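Local coordinates for glycoside hydrolase family protein (Novosphingobium sp. PP1Y, PDB 6Q2F), which probably hydrolyses terminal alpha-L-rhamnose residues from rhamnose-containing glycosides, at residues H60-N65 with L692-F697; F89-Q94 with P134-T139; E127-A132 with V497-T502. All blocks are in the same frame, centred on the assembly; numbering follows the deposited sequence.

Interaction 1 (H60-N65 with L692-F697)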
# COMPACT_ATOMS: atom_id res chain seq x y z
N HIS A 60 -12.31 -10.96 -10.35
CA HIS A 60 -12.49 -10.02 -11.45
C HIS A 60 -13.36 -10.61 -12.54
O HIS A 60 -13.13 -11.74 -12.99
CB HIS A 60 -11.14 -9.62 -12.03
CG HIS A 60 -10.31 -8.77 -11.12
ND1 HIS A 60 -9.50 -9.30 -10.14
CD2 HIS A 60 -10.14 -7.42 -11.06
CE1 HIS A 60 -8.88 -8.32 -9.50
NE2 HIS A 60 -9.25 -7.17 -10.04
N TRP A 61 -14.35 -9.85 -12.98
CA TRP A 61 -15.12 -10.16 -14.18
C TRP A 61 -14.43 -9.49 -15.36
O TRP A 61 -14.44 -8.26 -15.46
CB TRP A 61 -16.56 -9.68 -14.04
CG TRP A 61 -17.41 -10.49 -13.12
CD1 TRP A 61 -17.02 -11.52 -12.34
CD2 TRP A 61 -18.82 -10.32 -12.89
NE1 TRP A 61 -18.09 -12.02 -11.63
CE2 TRP A 61 -19.21 -11.29 -11.96
CE3 TRP A 61 -19.78 -9.42 -13.38
CZ2 TRP A 61 -20.53 -11.41 -11.52
CZ3 TRP A 61 -21.08 -9.55 -12.96
CH2 TRP A 61 -21.44 -10.54 -12.03
N MSE A 62 -13.82 -10.28 -16.24
CA MSE A 62 -12.94 -9.74 -17.27
C MSE A 62 -13.70 -9.31 -18.54
O MSE A 62 -14.05 -10.14 -19.36
CB MSE A 62 -11.86 -10.77 -17.65
CG MSE A 62 -10.86 -11.14 -16.54
SE MSE A 62 -10.17 -9.61 -15.57
CE MSE A 62 -9.38 -8.77 -17.15
N ASN A 63 -13.96 -8.00 -18.68
CA ASN A 63 -14.43 -7.43 -19.95
C ASN A 63 -15.72 -8.10 -20.44
O ASN A 63 -15.84 -8.48 -21.60
CB ASN A 63 -13.32 -7.53 -21.00
CG ASN A 63 -13.55 -6.66 -22.22
OD1 ASN A 63 -12.84 -6.78 -23.21
ND2 ASN A 63 -14.53 -5.75 -22.15
N GLY A 64 -16.69 -8.26 -19.54
CA GLY A 64 -17.96 -8.84 -19.93
C GLY A 64 -17.96 -10.36 -20.09
O GLY A 64 -19.01 -10.92 -20.41
N ASN A 65 -16.82 -11.03 -19.90
CA ASN A 65 -16.77 -12.50 -19.98
C ASN A 65 -17.38 -13.10 -18.72
O ASN A 65 -16.68 -13.44 -17.76
CB ASN A 65 -15.33 -12.96 -20.18
CG ASN A 65 -14.86 -12.77 -21.61
OD1 ASN A 65 -15.41 -13.37 -22.52
ND2 ASN A 65 -13.84 -11.95 -21.81
N LEU A 692 -9.01 -17.39 -18.85
CA LEU A 692 -8.79 -15.96 -18.67
C LEU A 692 -7.88 -15.66 -17.48
O LEU A 692 -7.80 -16.43 -16.52
CB LEU A 692 -10.12 -15.26 -18.43
CG LEU A 692 -11.17 -15.33 -19.52
CD1 LEU A 692 -12.39 -14.59 -18.98
CD2 LEU A 692 -10.68 -14.73 -20.79
N SER A 693 -7.21 -14.53 -17.57
CA SER A 693 -6.31 -14.04 -16.54
C SER A 693 -6.51 -12.54 -16.49
O SER A 693 -6.93 -11.94 -17.48
CB SER A 693 -4.86 -14.38 -16.87
OG SER A 693 -4.47 -13.79 -18.10
N LEU A 694 -6.15 -11.90 -15.39
CA LEU A 694 -6.27 -10.46 -15.28
C LEU A 694 -5.05 -9.86 -15.92
O LEU A 694 -4.12 -9.53 -15.27
CB LEU A 694 -6.34 -10.05 -13.82
CG LEU A 694 -6.16 -8.57 -13.50
CD1 LEU A 694 -7.26 -7.73 -14.07
CD2 LEU A 694 -6.01 -8.29 -12.03
N ALA A 695 -5.08 -9.75 -17.22
CA ALA A 695 -3.97 -9.23 -17.99
C ALA A 695 -2.69 -10.02 -17.71
O ALA A 695 -2.70 -11.19 -17.76
CB ALA A 695 -3.80 -7.75 -17.78
N ILE A 696 -1.62 -9.35 -17.39
CA ILE A 696 -0.35 -9.99 -17.15
C ILE A 696 -0.17 -10.33 -15.71
O ILE A 696 0.91 -10.58 -15.27
CB ILE A 696 0.78 -9.03 -17.48
CG1 ILE A 696 0.66 -7.77 -16.65
CG2 ILE A 696 0.79 -8.65 -18.94
CD1 ILE A 696 1.88 -6.90 -16.74
N PHE A 697 -1.22 -10.29 -14.92
CA PHE A 697 -1.04 -10.53 -13.51
C PHE A 697 -1.58 -11.81 -12.98
O PHE A 697 -2.57 -12.31 -13.41
CB PHE A 697 -1.68 -9.42 -12.70
CG PHE A 697 -1.18 -8.06 -13.02
CD1 PHE A 697 -0.03 -7.61 -12.49
CD2 PHE A 697 -1.90 -7.24 -13.81
CE1 PHE A 697 0.43 -6.37 -12.78
CE2 PHE A 697 -1.46 -5.99 -14.10
CZ PHE A 697 -0.29 -5.55 -13.58

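Interaction 2 (F89-Q94 with P134-T139)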
# COMPACT_ATOMS: atom_id res chain seq x y z
N PHE A 89 -15.02 -7.40 -9.03
CA PHE A 89 -14.72 -6.22 -9.84
C PHE A 89 -15.23 -6.47 -11.24
O PHE A 89 -15.00 -7.55 -11.81
CB PHE A 89 -13.22 -5.93 -9.94
CG PHE A 89 -12.54 -5.77 -8.61
CD1 PHE A 89 -12.53 -4.55 -7.99
CD2 PHE A 89 -11.91 -6.85 -8.00
CE1 PHE A 89 -11.90 -4.39 -6.76
CE2 PHE A 89 -11.28 -6.70 -6.78
CZ PHE A 89 -11.27 -5.48 -6.16
N ASP A 90 -15.93 -5.48 -11.80
CA ASP A 90 -16.22 -5.50 -13.24
C ASP A 90 -15.10 -4.71 -13.91
O ASP A 90 -15.10 -3.48 -13.90
CB ASP A 90 -17.59 -4.92 -13.56
CG ASP A 90 -17.98 -5.16 -15.01
OD1 ASP A 90 -18.26 -6.34 -15.35
OD2 ASP A 90 -18.00 -4.20 -15.81
N ALA A 91 -14.13 -5.42 -14.50
CA ALA A 91 -12.89 -4.83 -14.98
C ALA A 91 -12.92 -4.72 -16.50
O ALA A 91 -12.94 -5.74 -17.20
CB ALA A 91 -11.68 -5.65 -14.54
N ASN A 92 -12.88 -3.48 -17.01
CA ASN A 92 -12.97 -3.23 -18.45
C ASN A 92 -11.58 -3.18 -19.08
O ASN A 92 -11.16 -2.18 -19.66
CB ASN A 92 -13.73 -1.93 -18.70
CG ASN A 92 -14.09 -1.73 -20.18
OD1 ASN A 92 -13.54 -0.84 -20.84
ND2 ASN A 92 -15.00 -2.54 -20.68
N LEU A 93 -10.86 -4.28 -18.94
CA LEU A 93 -9.56 -4.46 -19.58
C LEU A 93 -9.74 -5.34 -20.80
O LEU A 93 -10.40 -6.38 -20.73
CB LEU A 93 -8.55 -5.09 -18.61
CG LEU A 93 -8.21 -4.30 -17.35
CD1 LEU A 93 -7.04 -4.94 -16.64
CD2 LEU A 93 -7.87 -2.86 -17.71
N GLN A 94 -9.14 -4.93 -21.92
CA GLN A 94 -9.31 -5.63 -23.18
C GLN A 94 -8.96 -7.12 -23.04
O GLN A 94 -7.82 -7.47 -22.71
CB GLN A 94 -8.45 -4.98 -24.25
CG GLN A 94 -8.60 -5.64 -25.61
CD GLN A 94 -8.26 -4.72 -26.76
OE1 GLN A 94 -9.01 -4.63 -27.74
NE2 GLN A 94 -7.14 -4.01 -26.64
N PRO A 134 -17.39 1.70 -10.25
CA PRO A 134 -17.26 0.83 -11.42
C PRO A 134 -15.78 0.68 -11.73
O PRO A 134 -15.00 1.64 -11.58
CB PRO A 134 -18.01 1.58 -12.52
CG PRO A 134 -18.96 2.50 -11.77
CD PRO A 134 -18.25 2.87 -10.51
N GLY A 135 -15.39 -0.52 -12.15
CA GLY A 135 -13.97 -0.84 -12.25
C GLY A 135 -13.48 -1.28 -10.89
O GLY A 135 -14.12 -2.11 -10.25
N TRP A 136 -12.40 -0.71 -10.45
CA TRP A 136 -11.90 -1.07 -9.15
C TRP A 136 -11.51 0.06 -8.27
O TRP A 136 -11.46 -0.10 -7.09
CB TRP A 136 -10.74 -2.03 -9.21
CG TRP A 136 -9.59 -1.67 -10.05
CD1 TRP A 136 -8.86 -0.55 -10.02
CD2 TRP A 136 -9.02 -2.49 -11.04
NE1 TRP A 136 -7.87 -0.61 -10.92
CE2 TRP A 136 -7.95 -1.80 -11.58
CE3 TRP A 136 -9.32 -3.74 -11.54
CZ2 TRP A 136 -7.16 -2.33 -12.57
CZ3 TRP A 136 -8.56 -4.24 -12.51
CH2 TRP A 136 -7.49 -3.55 -13.02
N SER A 137 -11.32 1.26 -8.80
CA SER A 137 -11.00 2.42 -7.99
C SER A 137 -11.31 3.74 -8.69
O SER A 137 -11.33 3.79 -9.86
CB SER A 137 -9.55 2.38 -7.54
OG SER A 137 -8.70 2.90 -8.49
N GLU A 138 -11.57 4.82 -7.96
CA GLU A 138 -11.62 4.87 -6.52
C GLU A 138 -13.08 5.09 -6.14
O GLU A 138 -13.72 4.20 -5.70
CB GLU A 138 -10.78 6.01 -6.01
CG GLU A 138 -10.87 6.23 -4.51
CD GLU A 138 -10.28 5.10 -3.71
OE1 GLU A 138 -10.64 4.94 -2.57
OE2 GLU A 138 -9.47 4.37 -4.25
N THR A 139 -13.56 6.30 -6.34
CA THR A 139 -14.94 6.67 -6.08
C THR A 139 -15.29 7.70 -7.13
O THR A 139 -15.18 8.87 -6.93
CB THR A 139 -15.19 7.21 -4.66
OG1 THR A 139 -14.15 8.09 -4.28
CG2 THR A 139 -15.28 6.12 -3.68
O HOH W 1 -16.45 -2.89 -10.34

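Interaction 3 (E127-A132 with V497-T502)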
# COMPACT_ATOMS: atom_id res chain seq x y z
N GLU A 127 -18.77 -14.31 2.08
CA GLU A 127 -18.86 -12.85 2.21
C GLU A 127 -18.55 -12.20 0.87
O GLU A 127 -17.43 -12.30 0.37
CB GLU A 127 -17.89 -12.35 3.27
CG GLU A 127 -17.71 -10.84 3.26
CD GLU A 127 -16.59 -10.37 4.17
OE1 GLU A 127 -16.86 -10.04 5.33
OE2 GLU A 127 -15.44 -10.33 3.70
N LEU A 128 -19.53 -11.50 0.29
CA LEU A 128 -19.35 -10.86 -1.01
C LEU A 128 -19.08 -9.37 -0.82
O LEU A 128 -19.82 -8.69 -0.11
CB LEU A 128 -20.57 -11.08 -1.89
CG LEU A 128 -20.60 -10.30 -3.21
CD1 LEU A 128 -19.38 -10.64 -4.07
CD2 LEU A 128 -21.88 -10.58 -3.98
N ALA A 129 -18.02 -8.88 -1.46
CA ALA A 129 -17.70 -7.46 -1.48
C ALA A 129 -17.69 -6.93 -2.90
O ALA A 129 -17.48 -7.66 -3.87
CB ALA A 129 -16.33 -7.19 -0.83
N ILE A 130 -17.92 -5.62 -3.02
CA ILE A 130 -17.78 -4.90 -4.27
C ILE A 130 -16.82 -3.74 -4.05
O ILE A 130 -16.60 -3.29 -2.93
CB ILE A 130 -19.13 -4.37 -4.80
CG1 ILE A 130 -19.76 -3.43 -3.75
CG2 ILE A 130 -20.03 -5.53 -5.11
CD1 ILE A 130 -21.03 -2.72 -4.27
N ALA A 131 -16.23 -3.28 -5.15
CA ALA A 131 -15.41 -2.08 -5.09
C ALA A 131 -16.31 -0.85 -4.97
O ALA A 131 -17.51 -0.90 -5.24
CB ALA A 131 -14.54 -1.96 -6.33
N ALA A 132 -15.70 0.27 -4.56
CA ALA A 132 -16.44 1.51 -4.32
C ALA A 132 -16.69 2.32 -5.60
O ALA A 132 -17.14 3.46 -5.51
CB ALA A 132 -15.70 2.36 -3.28
N VAL A 497 -24.38 -8.87 -0.77
CA VAL A 497 -23.23 -7.96 -0.71
C VAL A 497 -23.08 -7.50 0.75
O VAL A 497 -23.97 -6.85 1.30
CB VAL A 497 -23.42 -6.77 -1.65
CG1 VAL A 497 -22.19 -5.86 -1.62
CG2 VAL A 497 -23.67 -7.25 -3.07
N ARG A 498 -21.97 -7.89 1.38
CA ARG A 498 -21.75 -7.56 2.78
C ARG A 498 -20.78 -6.41 2.96
O ARG A 498 -20.67 -5.89 4.07
CB ARG A 498 -21.18 -8.77 3.55
CG ARG A 498 -22.00 -10.06 3.38
CD ARG A 498 -23.43 -9.83 3.84
NE ARG A 498 -23.47 -9.22 5.16
CZ ARG A 498 -23.28 -9.87 6.30
NH1 ARG A 498 -23.02 -11.18 6.29
NH2 ARG A 498 -23.32 -9.22 7.46
N ALA A 499 -20.04 -6.05 1.92
CA ALA A 499 -18.92 -5.16 2.17
C ALA A 499 -18.59 -4.35 0.95
O ALA A 499 -18.88 -4.73 -0.19
CB ALA A 499 -17.66 -5.97 2.61
N LEU A 500 -17.91 -3.24 1.22
CA LEU A 500 -17.42 -2.29 0.25
C LEU A 500 -15.90 -2.31 0.33
O LEU A 500 -15.34 -2.45 1.41
CB LEU A 500 -17.93 -0.89 0.58
CG LEU A 500 -18.57 0.06 -0.41
CD1 LEU A 500 -19.53 -0.68 -1.33
CD2 LEU A 500 -19.30 1.12 0.43
N LEU A 501 -15.24 -2.18 -0.80
CA LEU A 501 -13.79 -2.11 -0.83
C LEU A 501 -13.39 -0.77 -1.42
O LEU A 501 -13.82 -0.44 -2.53
CB LEU A 501 -13.19 -3.25 -1.65
CG LEU A 501 -11.75 -2.99 -2.12
CD1 LEU A 501 -10.82 -2.97 -0.92
CD2 LEU A 501 -11.30 -4.09 -3.06
N THR A 502 -12.60 0.02 -0.67
CA THR A 502 -11.96 1.20 -1.24
C THR A 502 -10.54 0.78 -1.59
O THR A 502 -9.69 0.60 -0.70
CB THR A 502 -11.99 2.41 -0.28
OG1 THR A 502 -11.33 2.10 0.95
CG2 THR A 502 -13.42 2.84 0.02

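Interaction 1 (H60-N65 with L692-F697)
Leu694 sets one methyl against His60 and the other against Met62, where strand 56-62 of the (beta/alpha)8 barrel runs out into a turn and meets the loop between strands 690-691 and 697-698. The first meeting is a CH-pi contact: CD2 of Leu694 lies over one face of the imidazole, 4.0 Å from the centroid of the His60 ring and 16° off its normal. The same ring stacks with Phe89 of the neighbouring strand.

The rest is apolar. Met62, a selenomethionine, bends at chi2 (-45°) and again at chi3 (-60°), which curls its end round CD1 of Leu694; SE of Met62 is 3.8 Å from that CD1 and the terminal CE 3.9 Å. The two side chains meet at about a right angle. Leu692 CD1 lies 3.6 Å from CB of Asn65 and 4.1 Å from CB of Met62.

No hydrogen bond crosses between the segments. In the type I' turn from Met62 to Asn65, the carbonyl O of Met62 is gripped from opposite faces of its plane, by Asn65 N at 3.0 Å and by Asn65 ND2 at 3.1 Å. Asn65 ND2 also reaches Pro96 O, and its OD1 takes Ile98 N, so the amide is fixed at both ends. Within 692-697, Phe697 N closes a type II' turn on Leu694 O at 3.0 Å.

Two turns, each closed by its own hydrogen bond, are thus joined by apolar and CH-pi contacts, and His60 ND1 is buried there with no hydrogen-bonding partner in the model.

Interaction 2 (F89-Q94 with P134-T139)
Phe89 packs CD1 and CE1 of its ring against CB of Trp136, with CD1 of Phe89 only 3.3 Å from that CB, a tight approach in which the two side chains cross at about a right angle. Trp136 holds CG between its backbone N and carbonyl carbon (chi1 53°), and this swings the indole back along the strand end. There its CZ3 lies 4.0 Å from CB of Ala91, and its CH2 3.9 Å from CD1 of Leu93. Phe89 has CG opposite its carbonyl carbon (chi1 -56°), which turns the ring edge toward Gly135 O, in plane, 3.7 Å from CD1 of Phe89. All this happens in a (beta/alpha)8 barrel: 89-94 carries the end of strand 85-91, and the loop leaving the next strand, 127-131, supplies 134-139. Trp136 and Ser137 form a classic beta bulge opposite His453, and the Trp136 side chain is about 7 Å from the bound sodium ion. Gly135 has backbone angles (phi 84°) at which a CB would jam against the preceding carbonyl, and its CA makes a CA-H...O contact of 3.3 Å to Asp90 O. The carboxylate OD1 of Asp90 accepts from Trp110 NE1.

Interaction 3 (E127-A132 with V497-T502)
Two neighbouring parallel strands of the (beta/alpha)8 barrel meet here, 127-131 and 497-502, with a long insertion of other beta sheets between them in sequence. Their axes come within 4.6 Å and run 32° apart. The ladder starts at Leu128 O, which takes Arg498 N at 2.7 Å, nearly in line with the carbonyl, and more weakly Ala499 N. Next, Ile130 N gives to Ala499 O at 3.1 Å, and Ile130 O takes Leu501 N at 2.8 Å; a weak bond from Ala132 N to Leu501 O ends the series.

On one face of the sheet Ala129 and Ala499 put their CB atoms 3.9 Å apart. On the other, Ile130 has CG1 wedged between its backbone N and carbonyl carbon (chi1 59°), so that this branch runs across to the second strand and touches CD1 of Leu500 at 3.7 Å and CG1 of Val497 at 4.0 Å. A glycine in place of Ile130 would probably open a gap between Val497 and Leu500 and take away the support for CD1 of Leu500 on this side. Leu128 CD2 meets Val497 CG2 at 3.9 Å. Glu127 and Arg498 touch only through their aliphatic parts: the carboxylate is claimed by Arg56, in a salt bridge, and by Tyr581, while Arg498 NE bonds to Gly493 O.

The Ile130 and Leu500 face is the barrel's outer one, covered by helix 469-487 through Tyr479, Tyr483 and Leu476, with Phe114 of helix 108-124 against Ile130 and Ala573 of helix 543-575 against Leu500. The opposite face, with Ala129, Ala131 and Leu501, turns inward to Gln87 and Phe89 of strand 85-91.

Each contact has at least one segment on the same barrel sheet, in which strands 56-62, 85-91, 127-131 and 497-502 lie side by side. The centres of interactions 1 and 2 are about 11 Å apart. Those of interactions 2 and 3 are about 13 Å apart. Interactions 1 and 3, with centres about 19 Å apart, do not touch. Phe89 of interaction 2 touches both of the others: its backbone O takes Trp61 N, and its ring packs on Leu501 and Ala131. Along the chain, interaction 1 encloses the other two, whose segments alternate. Strand 497-502 leads directly into Asp503 and Ser504 of the sodium site, which is consistent with this strand placing two of the sodium ligands.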